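Local coordinates for protein lipid binding hydrolase (Escherichia coli, PDB 2IF6) that is thought to act as a lipid-binding hydrolase of the permuted papain-like amidase family, although its substrate is not established, at residues D9-I14 with K59-H64; G68-R73 with A178-L183. One frame throughout, in Å; residues are numbered along the deposited sequence. Where two conformers were deposited one is given.

Both contacts use the same antiparallel sheet, in which strands 10-13 and 70-75 are neighbours, and the contact centres lie about 9 Å apart. Contact 1 is mostly buried and joins strand 10-13, inside the sheet, to helix 58-63 through strand side chains that grip the indole and helix carbonyls, with 311 Å² covered. Contact 2 is partly buried and pairs strand 70-75 with the edge strand 174-180; its 525 Å² reflects backbone pairing plus Lys-69, Tyr-70, Ala-178 and Trp-181. An indole is central to each, stacked under an amide in contact 1 and crossed by a lysine chain in contact 2. Backbone pairing between Phe-12 and Val-71 connects the two, and Ile-62 CG2 packs on Gly-68 O.

Contact 1 (D9-I14 with K59-H64); sequences DIIFQI and KQWIAH
This is a side-chain contact of helix on sheet, in which Trp-61 from helix 58-63 is clamped between Ile-11 and Gln-13, alternate residues of strand 10-13. The axes of strand 10-13 and helix 59-63 approach to 9.9 Å, a gap that the indole spans. With CG anti to the backbone N (chi1 -166°), Trp-61 lays its six-membered ring between the two strand side chains. Ile-11 CG2 sits over one face, 3.9 Å from the centroid of that ring in the Trp-61 indole, a CH-pi contact close to the normal. Against the opposite face lies the carboxamide of Gln-13, its plane 14° from that of the ring, with NE2 3.3 Å from Trp-61 CZ3. The same NE2 donates to Trp-61 O at 2.9 Å with an N-H...O angle of 154°, and its other bond runs to a water that donates to Ile-62 O. A second water links Gln-13 OE1, at 2.6 Å, to Trp-61 O. Thus both ends of the buried amide are bonded, which fixes its rotation and keeps it flat on the ring. Beyond the clamp, Ile-62 and Ile-11 pack on Tyr-70 of strand 70-75, Trp-61 touches Val-46 of strand 43-49, and its ring meets His-33 of strand 33-40, part of a possible Cys-His-Glu triad with Cys-112 and Glu-48.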
loop_
_atom_site.group_PDB
_atom_site.type_symbol
_atom_site.label_atom_id
_atom_site.label_comp_id
_atom_site.label_asym_id
_atom_site.label_seq_id
_atom_site.Cartn_x
_atom_site.Cartn_y
_atom_site.Cartn_z
ATOM N N ASP A 9 -10.473 5.198 1.791
ATOM C CA ASP A 9 -9.491 6.143 1.233
ATOM C C ASP A 9 -8.113 5.484 1.311
ATOM O O ASP A 9 -7.776 4.849 2.332
ATOM C CB ASP A 9 -9.432 7.488 2.007
ATOM C CG ASP A 9 -10.686 8.308 1.860
ATOM O OD1 ASP A 9 -11.602 7.934 1.042
ATOM O OD2 ASP A 9 -10.761 9.330 2.578
ATOM N N ILE A 10 -7.354 5.575 0.239
ATOM C CA ILE A 10 -6.051 4.911 0.214
ATOM C C ILE A 10 -5.009 5.981 0.392
ATOM O O ILE A 10 -5.005 6.964 -0.344
ATOM C CB ILE A 10 -5.840 4.131 -1.099
ATOM C CG1 ILE A 10 -7.033 3.168 -1.325
ATOM C CG2 ILE A 10 -4.502 3.357 -1.042
ATOM C CD1 ILE A 10 -7.085 2.506 -2.750
ATOM N N ILE A 11 -4.114 5.782 1.356
ATOM C CA ILE A 11 -3.182 6.826 1.735
ATOM C C ILE A 11 -1.743 6.356 1.470
ATOM O O ILE A 11 -1.447 5.178 1.669
ATOM C CB ILE A 11 -3.422 7.258 3.222
ATOM C CG1 ILE A 11 -2.569 8.491 3.585
ATOM C CG2 ILE A 11 -3.251 6.086 4.180
ATOM C CD1 ILE A 11 -3.012 9.244 4.811
ATOM N N PHE A 12 -0.864 7.274 1.049
ATOM C CA PHE A 12 0.487 6.906 0.592
ATOM C C PHE A 12 1.479 7.824 1.311
ATOM O O PHE A 12 1.152 8.982 1.616
ATOM C CB PHE A 12 0.604 7.106 -0.930
ATOM C CG PHE A 12 -0.382 6.287 -1.749
ATOM C CD1 PHE A 12 0.030 5.128 -2.363
ATOM C CD2 PHE A 12 -1.715 6.696 -1.917
ATOM C CE1 PHE A 12 -0.871 4.351 -3.101
ATOM C CE2 PHE A 12 -2.627 5.885 -2.692
ATOM C CZ PHE A 12 -2.171 4.774 -3.278
ATOM N N GLN A 13 2.679 7.310 1.576
ATOM C CA GLN A 13 3.708 8.082 2.219
ATOM C C GLN A 13 5.066 7.533 1.787
ATOM O O GLN A 13 5.145 6.486 1.136
ATOM C CB GLN A 13 3.555 7.997 3.756
ATOM C CG GLN A 13 3.915 6.618 4.334
ATOM C CD GLN A 13 3.754 6.484 5.842
ATOM O OE1 GLN A 13 4.109 5.444 6.368
ATOM N NE2 GLN A 13 3.248 7.514 6.539
ATOM N N ILE A 14 6.108 8.235 2.213
ATOM C CA ILE A 14 7.483 7.789 2.063
ATOM C C ILE A 14 7.880 7.098 3.355
ATOM O O ILE A 14 8.003 7.740 4.424
ATOM C CB ILE A 14 8.461 8.980 1.874
ATOM C CG1 ILE A 14 8.031 9.905 0.726
ATOM C CG2 ILE A 14 9.886 8.460 1.656
ATOM C CD1 ILE A 14 8.860 11.190 0.711
ATOM N N LYS A 59 -3.172 9.999 12.975
ATOM C CA LYS A 59 -2.172 10.986 13.333
ATOM C C LYS A 59 -0.815 10.307 13.435
ATOM O O LYS A 59 0.161 10.805 12.884
ATOM C CB LYS A 59 -2.537 11.721 14.636
ATOM C CG LYS A 59 -1.450 12.715 15.058
ATOM C CD LYS A 59 -1.747 13.360 16.435
ATOM C CE LYS A 59 -0.465 14.027 16.984
ATOM N NZ LYS A 59 0.536 12.971 17.320
ATOM N N GLN A 60 -0.766 9.148 14.094
ATOM C CA GLN A 60 0.494 8.411 14.259
ATOM C C GLN A 60 1.024 7.873 12.893
ATOM O O GLN A 60 2.237 7.929 12.591
ATOM C CB GLN A 60 0.292 7.300 15.292
ATOM C CG GLN A 60 1.318 6.177 15.326
ATOM C CD GLN A 60 0.848 5.007 16.207
ATOM O OE1 GLN A 60 0.163 5.223 17.225
ATOM N NE2 GLN A 60 1.182 3.773 15.803
ATOM N N TRP A 61 0.118 7.342 12.080
ATOM C CA TRP A 61 0.502 6.889 10.735
ATOM C C TRP A 61 1.200 7.978 9.908
ATOM O O TRP A 61 2.216 7.734 9.286
ATOM C CB TRP A 61 -0.728 6.375 9.980
ATOM C CG TRP A 61 -0.346 5.606 8.762
ATOM C CD1 TRP A 61 -0.086 4.263 8.688
ATOM C CD2 TRP A 61 -0.118 6.141 7.444
ATOM N NE1 TRP A 61 0.256 3.917 7.386
ATOM C CE2 TRP A 61 0.218 5.055 6.608
ATOM C CE3 TRP A 61 -0.184 7.432 6.892
ATOM C CZ2 TRP A 61 0.503 5.223 5.258
ATOM C CZ3 TRP A 61 0.067 7.594 5.544
ATOM C CH2 TRP A 61 0.422 6.487 4.744
ATOM N N ILE A 62 0.641 9.187 9.898
ATOM C CA ILE A 62 1.173 10.259 9.061
ATOM C C ILE A 62 2.549 10.716 9.563
ATOM O O ILE A 62 3.444 11.047 8.758
ATOM C CB ILE A 62 0.234 11.474 9.050
ATOM C CG1 ILE A 62 -1.054 11.124 8.286
ATOM C CG2 ILE A 62 0.974 12.731 8.464
ATOM C CD1 ILE A 62 -2.163 12.194 8.379
ATOM N N ALA A 63 2.685 10.745 10.888
ATOM C CA ALA A 63 3.904 11.211 11.584
ATOM C C ALA A 63 5.072 10.293 11.247
ATOM O O ALA A 63 6.221 10.711 11.226
ATOM C CB ALA A 63 3.658 11.218 13.111
ATOM N N HIS A 64 4.768 9.031 10.989
ATOM C CA HIS A 64 5.792 8.047 10.643
ATOM C C HIS A 64 6.356 8.218 9.215
ATOM O O HIS A 64 7.421 7.689 8.893
ATOM C CB HIS A 64 5.254 6.628 10.844
ATOM C CG HIS A 64 5.355 6.129 12.255
ATOM N ND1 HIS A 64 4.354 5.401 12.861
ATOM C CD2 HIS A 64 6.349 6.233 13.172
ATOM C CE1 HIS A 64 4.720 5.087 14.091
ATOM N NE2 HIS A 64 5.926 5.582 14.306
HETATM O O HOH W 1 2.833 10.452 6.042
HETATM O O HOH W 2 3.305 5.077 8.810
#

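Contact 2 (G68-R73 with A178-L183); sequences GKYVVR and AKEWPL
Lys-69 and Trp-181 meet because their first torsions send the side chains across one another at about a right angle. Lys-69 CG stands anti to its carbonyl carbon (chi1 -65°) and the chain runs on extended, while Trp-181 has CG opposite its own backbone N (chi1 -160°). The aliphatic lysine chain therefore passes over an indole face: CD lies 3.8 Å from the centroid of the five-membered ring of Trp-181, only 9° off the normal, a CH-pi contact. At its far end Lys-69 NZ donates to Pro-182 O at 3.0 Å, nearly in line with the carbonyl.

Next to this crossing, strands 70-73 and 178-180 run antiparallel. Tyr-70 with Glu-180 and Val-72 with Ala-178 are hydrogen-bonded pairs that flank the non-hydrogen-bonded pair Val-71 with Lys-179. Tyr-70 N donates to Glu-180 O at 3.0 Å, and Glu-180 N returns a bond to Tyr-70 O at 2.8 Å. Val-72 N donates to Ala-178 O, also at 2.8 Å; Val-72 bonds to Val-177 as well, so two successive residues share it, consistent with a classic beta bulge.

The side chains sort by face. Tyr-70, Glu-180, Val-72 and Ala-178 share one, where the Tyr-70 ring lies alongside Glu-180, whose CG is 3.6 Å from Tyr-70 OH, and Val-72 CG2 packs on Ala-178 CB at 3.7 Å. On the other, Val-71 CG2 touches Lys-179 CG.

Trp-181 reaches back from the edge strand, meeting Tyr-31 edge-to-face and touching Ile-14. The chemistry thus changes along the pairing: backbone bonds hold the strands, whereas past Glu-180 the lysine methylenes on the indole, its ammonium on a carbonyl, and the indole edge against the Tyr-70 backbone (Trp-181 CE3 to Tyr-70 C 3.5 Å) would hold the departing segment against strand 70-75.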
loop_
_atom_site.group_PDB
_atom_site.type_symbol
_atom_site.label_atom_id
_atom_site.label_comp_id
_atom_site.label_asym_id
_atom_site.label_seq_id
_atom_site.Cartn_x
_atom_site.Cartn_y
_atom_site.Cartn_z
ATOM N N GLY A 68 6.442 13.917 7.143
ATOM C CA GLY A 68 4.991 13.973 7.350
ATOM C C GLY A 68 4.166 14.038 6.063
ATOM O O GLY A 68 2.962 14.358 6.117
ATOM N N LYS A 69 4.801 13.791 4.905
ATOM C CA LYS A 69 4.137 13.961 3.610
ATOM C C LYS A 69 3.170 12.810 3.373
ATOM O O LYS A 69 3.456 11.657 3.746
ATOM C CB LYS A 69 5.124 13.979 2.462
ATOM C CG LYS A 69 6.073 15.156 2.491
ATOM C CD LYS A 69 6.923 15.082 1.226
ATOM C CE LYS A 69 7.872 16.240 1.161
ATOM N NZ LYS A 69 8.533 16.265 -0.189
ATOM N N TYR A 70 2.032 13.118 2.753
ATOM C CA TYR A 70 1.073 12.074 2.407
ATOM C C TYR A 70 0.160 12.583 1.299
ATOM O O TYR A 70 0.013 13.806 1.083
ATOM C CB TYR A 70 0.255 11.591 3.650
ATOM C CG TYR A 70 -0.751 12.600 4.178
ATOM C CD1 TYR A 70 -2.074 12.609 3.720
ATOM C CD2 TYR A 70 -0.370 13.563 5.132
ATOM C CE1 TYR A 70 -2.988 13.548 4.193
ATOM C CE2 TYR A 70 -1.274 14.503 5.631
ATOM C CZ TYR A 70 -2.581 14.498 5.149
ATOM O OH TYR A 70 -3.471 15.433 5.637
ATOM N N VAL A 71 -0.447 11.636 0.606
ATOM C CA VAL A 71 -1.472 11.943 -0.402
ATOM C C VAL A 71 -2.517 10.868 -0.250
ATOM O O VAL A 71 -2.188 9.715 0.120
ATOM C CB VAL A 71 -0.897 11.956 -1.839
ATOM C CG1 VAL A 71 -0.194 10.656 -2.162
ATOM C CG2 VAL A 71 -2.011 12.237 -2.882
ATOM N N VAL A 72 -3.775 11.234 -0.499
ATOM C CA VAL A 72 -4.890 10.320 -0.302
ATOM C C VAL A 72 -5.661 10.171 -1.597
ATOM O O VAL A 72 -6.013 11.172 -2.209
ATOM C CB VAL A 72 -5.855 10.850 0.792
ATOM C CG1 VAL A 72 -6.987 9.869 0.980
ATOM C CG2 VAL A 72 -5.099 11.044 2.143
ATOM N N ARG A 73 -5.947 8.929 -1.999
ATOM C CA ARG A 73 -6.782 8.682 -3.174
ATOM C C ARG A 73 -8.121 8.082 -2.740
ATOM O O ARG A 73 -8.201 7.369 -1.732
ATOM C CB ARG A 73 -6.081 7.722 -4.130
ATOM C CG ARG A 73 -4.724 8.249 -4.601
ATOM C CD ARG A 73 -4.894 9.183 -5.787
ATOM N NE ARG A 73 -4.812 8.495 -7.064
ATOM C CZ ARG A 73 -4.866 9.124 -8.234
ATOM N NH1 ARG A 73 -4.997 10.457 -8.276
ATOM N NH2 ARG A 73 -4.804 8.424 -9.363
ATOM N N ALA A 178 -6.820 14.359 -0.908
ATOM C CA ALA A 178 -6.008 15.075 0.090
ATOM C C ALA A 178 -4.566 15.004 -0.304
ATOM O O ALA A 178 -4.120 13.983 -0.844
ATOM C CB ALA A 178 -6.178 14.491 1.455
ATOM N N LYS A 179 -3.828 16.086 -0.055
ATOM C CA LYS A 179 -2.430 16.096 -0.418
ATOM C C LYS A 179 -1.703 17.041 0.451
ATOM O O LYS A 179 -1.991 18.250 0.436
ATOM C CB LYS A 179 -2.229 16.516 -1.864
ATOM C CG LYS A 179 -1.099 15.771 -2.484
ATOM C CD LYS A 179 -0.373 16.579 -3.494
ATOM C CE LYS A 179 -1.270 17.029 -4.596
ATOM N NZ LYS A 179 -0.466 18.029 -5.311
ATOM N N GLU A 180 -0.756 16.517 1.217
ATOM C CA GLU A 180 0.225 17.386 1.890
ATOM C C GLU A 180 1.572 16.894 1.424
ATOM O O GLU A 180 2.196 16.076 2.084
ATOM C CB GLU A 180 0.137 17.277 3.406
ATOM C CG GLU A 180 -1.204 17.740 3.983
ATOM C CD GLU A 180 -1.269 19.241 4.127
ATOM O OE1 GLU A 180 -0.189 19.871 4.234
ATOM O OE2 GLU A 180 -2.401 19.782 4.145
ATOM N N TRP A 181 2.000 17.365 0.263
ATOM C CA TRP A 181 3.190 16.844 -0.342
ATOM C C TRP A 181 3.919 17.905 -1.179
ATOM O O TRP A 181 3.855 17.846 -2.392
ATOM C CB TRP A 181 2.800 15.701 -1.254
ATOM C CG TRP A 181 3.946 14.794 -1.546
ATOM C CD1 TRP A 181 5.123 15.116 -2.186
ATOM C CD2 TRP A 181 4.046 13.414 -1.188
ATOM N NE1 TRP A 181 5.937 14.008 -2.240
ATOM C CE2 TRP A 181 5.305 12.955 -1.626
ATOM C CE3 TRP A 181 3.196 12.521 -0.525
ATOM C CZ2 TRP A 181 5.730 11.628 -1.433
ATOM C CZ3 TRP A 181 3.627 11.218 -0.325
ATOM C CH2 TRP A 181 4.883 10.781 -0.787
ATOM N N PRO A 182 4.613 18.864 -0.540
ATOM C CA PRO A 182 5.260 19.876 -1.371
ATOM C C PRO A 182 6.357 19.266 -2.222
ATOM O O PRO A 182 7.136 18.471 -1.719
ATOM C CB PRO A 182 5.846 20.857 -0.359
ATOM C CG PRO A 182 5.918 20.124 0.898
ATOM C CD PRO A 182 4.825 19.101 0.894
ATOM N N LEU A 183 6.396 19.612 -3.507
ATOM C CA LEU A 183 7.413 19.088 -4.397
ATOM C C LEU A 183 8.526 20.099 -4.595
ATOM O O LEU A 183 8.951 20.350 -5.738
ATOM C CB LEU A 183 6.815 18.681 -5.746
ATOM C CG LEU A 183 5.997 17.393 -5.689
ATOM C CD1 LEU A 183 5.003 17.421 -6.833
ATOM C CD2 LEU A 183 6.901 16.151 -5.739
#